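PDB 3UTK: lipoprotein outS from Dickeya dadantii, which is the pilotin of the type II secretion system, interacting with the secretin OutD and required for export of pectate lyases and cellulases across the outer membrane. Local coordinates for residues S54-V59 against T109-Q114. Numbering follows the deposited sequence.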
loop_
_atom_site.group_PDB
_atom_site.type_symbol
_atom_site.label_atom_id
_atom_site.label_comp_id
_atom_site.label_asym_id
_atom_site.label_seq_id
_atom_site.Cartn_x
_atom_site.Cartn_y
_atom_site.Cartn_z
ATOM N N SER A 54 -0.114 3.896 -0.010
ATOM C CA SER A 54 -1.428 4.366 -0.407
ATOM C C SER A 54 -2.156 5.107 0.714
ATOM O O SER A 54 -2.748 6.141 0.467
ATOM C CB SER A 54 -2.287 3.210 -0.915
ATOM O OG SER A 54 -1.706 2.634 -2.071
ATOM N N LYS A 55 -2.148 4.567 1.936
ATOM C CA LYS A 55 -2.780 5.267 3.057
ATOM C C LYS A 55 -2.054 6.592 3.321
ATOM O O LYS A 55 -2.678 7.600 3.638
ATOM C CB LYS A 55 -2.806 4.394 4.321
ATOM C CG LYS A 55 -3.488 5.063 5.515
ATOM C CD LYS A 55 -3.636 4.130 6.710
ATOM C CE LYS A 55 -4.418 4.810 7.828
ATOM N NZ LYS A 55 -4.881 3.841 8.860
ATOM N N TYR A 56 -0.731 6.581 3.205
ATOM C CA TYR A 56 0.048 7.809 3.365
ATOM C C TYR A 56 -0.414 8.881 2.367
ATOM O O TYR A 56 -0.565 10.052 2.713
ATOM C CB TYR A 56 1.557 7.523 3.231
ATOM C CG TYR A 56 2.439 8.701 3.576
ATOM C CD1 TYR A 56 2.650 9.730 2.664
ATOM C CD2 TYR A 56 3.077 8.774 4.809
ATOM C CE1 TYR A 56 3.460 10.809 2.985
ATOM C CE2 TYR A 56 3.886 9.850 5.133
ATOM C CZ TYR A 56 4.073 10.859 4.223
ATOM O OH TYR A 56 4.873 11.929 4.557
ATOM N N LEU A 57 -0.681 8.478 1.132
ATOM C CA LEU A 57 -1.130 9.445 0.142
ATOM C C LEU A 57 -2.503 9.987 0.529
ATOM O O LEU A 57 -2.735 11.190 0.481
ATOM C CB LEU A 57 -1.184 8.837 -1.261
ATOM C CG LEU A 57 0.145 8.626 -1.998
ATOM C CD1 LEU A 57 -0.053 7.866 -3.323
ATOM C CD2 LEU A 57 0.850 9.960 -2.268
ATOM N N ARG A 58 -3.412 9.099 0.915
ATOM C CA ARG A 58 -4.765 9.543 1.239
ATOM C C ARG A 58 -4.764 10.482 2.442
ATOM O O ARG A 58 -5.394 11.538 2.416
ATOM C CB ARG A 58 -5.701 8.352 1.507
ATOM C CG ARG A 58 -7.181 8.746 1.624
ATOM C CD ARG A 58 -8.041 7.574 2.080
ATOM N NE ARG A 58 -7.820 7.274 3.488
ATOM C CZ ARG A 58 -7.484 6.082 3.967
ATOM N NH1 ARG A 58 -7.331 5.050 3.147
ATOM N NH2 ARG A 58 -7.298 5.926 5.274
ATOM N N VAL A 59 -4.065 10.092 3.504
ATOM C CA VAL A 59 -4.155 10.815 4.766
ATOM C C VAL A 59 -3.204 12.012 4.849
ATOM O O VAL A 59 -3.606 13.102 5.273
ATOM C CB VAL A 59 -3.937 9.874 5.974
ATOM C CG1 VAL A 59 -3.957 10.661 7.284
ATOM C CG2 VAL A 59 -4.995 8.770 5.978
ATOM N N THR A 109 11.487 11.563 6.814
ATOM C CA THR A 109 11.330 12.150 5.475
ATOM C C THR A 109 10.256 13.233 5.550
ATOM O O THR A 109 9.159 12.970 6.001
ATOM C CB THR A 109 10.875 11.090 4.447
ATOM O OG1 THR A 109 11.741 9.952 4.518
ATOM C CG2 THR A 109 10.894 11.662 3.030
ATOM N N PRO A 110 10.579 14.468 5.129
ATOM C CA PRO A 110 9.559 15.517 5.234
ATOM C C PRO A 110 8.324 15.150 4.427
ATOM O O PRO A 110 8.436 14.510 3.387
ATOM C CB PRO A 110 10.246 16.746 4.628
ATOM C CG PRO A 110 11.733 16.474 4.819
ATOM C CD PRO A 110 11.895 14.983 4.719
ATOM N N LYS A 111 7.163 15.574 4.894
ATOM C CA LYS A 111 5.917 15.225 4.228
ATOM C C LYS A 111 5.918 15.593 2.743
ATOM O O LYS A 111 5.546 14.785 1.894
ATOM C CB LYS A 111 4.742 15.880 4.947
ATOM C CG LYS A 111 3.392 15.546 4.360
ATOM C CD LYS A 111 2.264 15.894 5.331
ATOM C CE LYS A 111 2.156 17.390 5.572
ATOM N NZ LYS A 111 1.124 17.704 6.610
ATOM N N ALA A 112 6.318 16.818 2.427
ATOM C CA ALA A 112 6.292 17.277 1.040
ATOM C C ALA A 112 7.136 16.393 0.140
ATOM O O ALA A 112 6.756 16.115 -0.999
ATOM C CB ALA A 112 6.754 18.732 0.941
ATOM N N THR A 113 8.292 15.976 0.647
ATOM C CA THR A 113 9.199 15.091 -0.078
ATOM C C THR A 113 8.576 13.712 -0.312
ATOM O O THR A 113 8.559 13.201 -1.435
ATOM C CB THR A 113 10.519 14.950 0.703
ATOM O OG1 THR A 113 11.106 16.249 0.858
ATOM C CG2 THR A 113 11.505 14.041 -0.028
ATOM N N GLN A 114 8.076 13.104 0.754
ATOM C CA GLN A 114 7.426 11.807 0.647
ATOM C C GLN A 114 6.215 11.842 -0.291
ATOM O O GLN A 114 6.042 10.950 -1.129
ATOM C CB GLN A 114 7.025 11.291 2.036
ATOM C CG GLN A 114 6.579 9.840 2.008
ATOM C CD GLN A 114 7.732 8.922 1.708
ATOM O OE1 GLN A 114 8.550 8.657 2.582
ATOM N NE2 GLN A 114 7.813 8.434 0.470
HETATM O O HOH W 1 6.828 11.447 6.279
#
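Gln114 meets the phenol of Tyr56 with its aliphatic part: CG lies over one face of the ring, 3.4 Å from CE1 of Tyr56, an approach consistent with a CH-pi contact, while CB stands 3.4 Å from Tyr56 OH. The carboxamide turns aside where the Gln114 chain bends at chi2 (69°), and its plane stands nearly upright to the ring, at 81°. Lys111, one helical turn earlier, borders the hydroxyl with its backbone and the root of its side chain, its CA 3.5 Å from Tyr56 OH; from there its chain leads away toward the amine. No direct hydrogen bond links the two segments. A water instead bridges the hydroxyl of Tyr56, 2.6 Å from OH, and the carbonyl of Thr109, and lies 2.8 Å from Thr109 O. The polar end of a buried tyrosine is thus tied to the turn that leads into helix 111-121, with Pro110 as N-cap. In this fold of perpendicular alpha-helical hairpins, the ring spans from helix 40-60 to the start of helix 111-121. Its first torsion sets that reach, CG being anti to the backbone N (chi1 -172°). Leu104 and Leu105 of helix 94-106 also pack on Tyr56, as do Cys61 and Cys115, whose disulfide links Cys61, just past the end of helix 40-60, to Cys115 of helix 111-121.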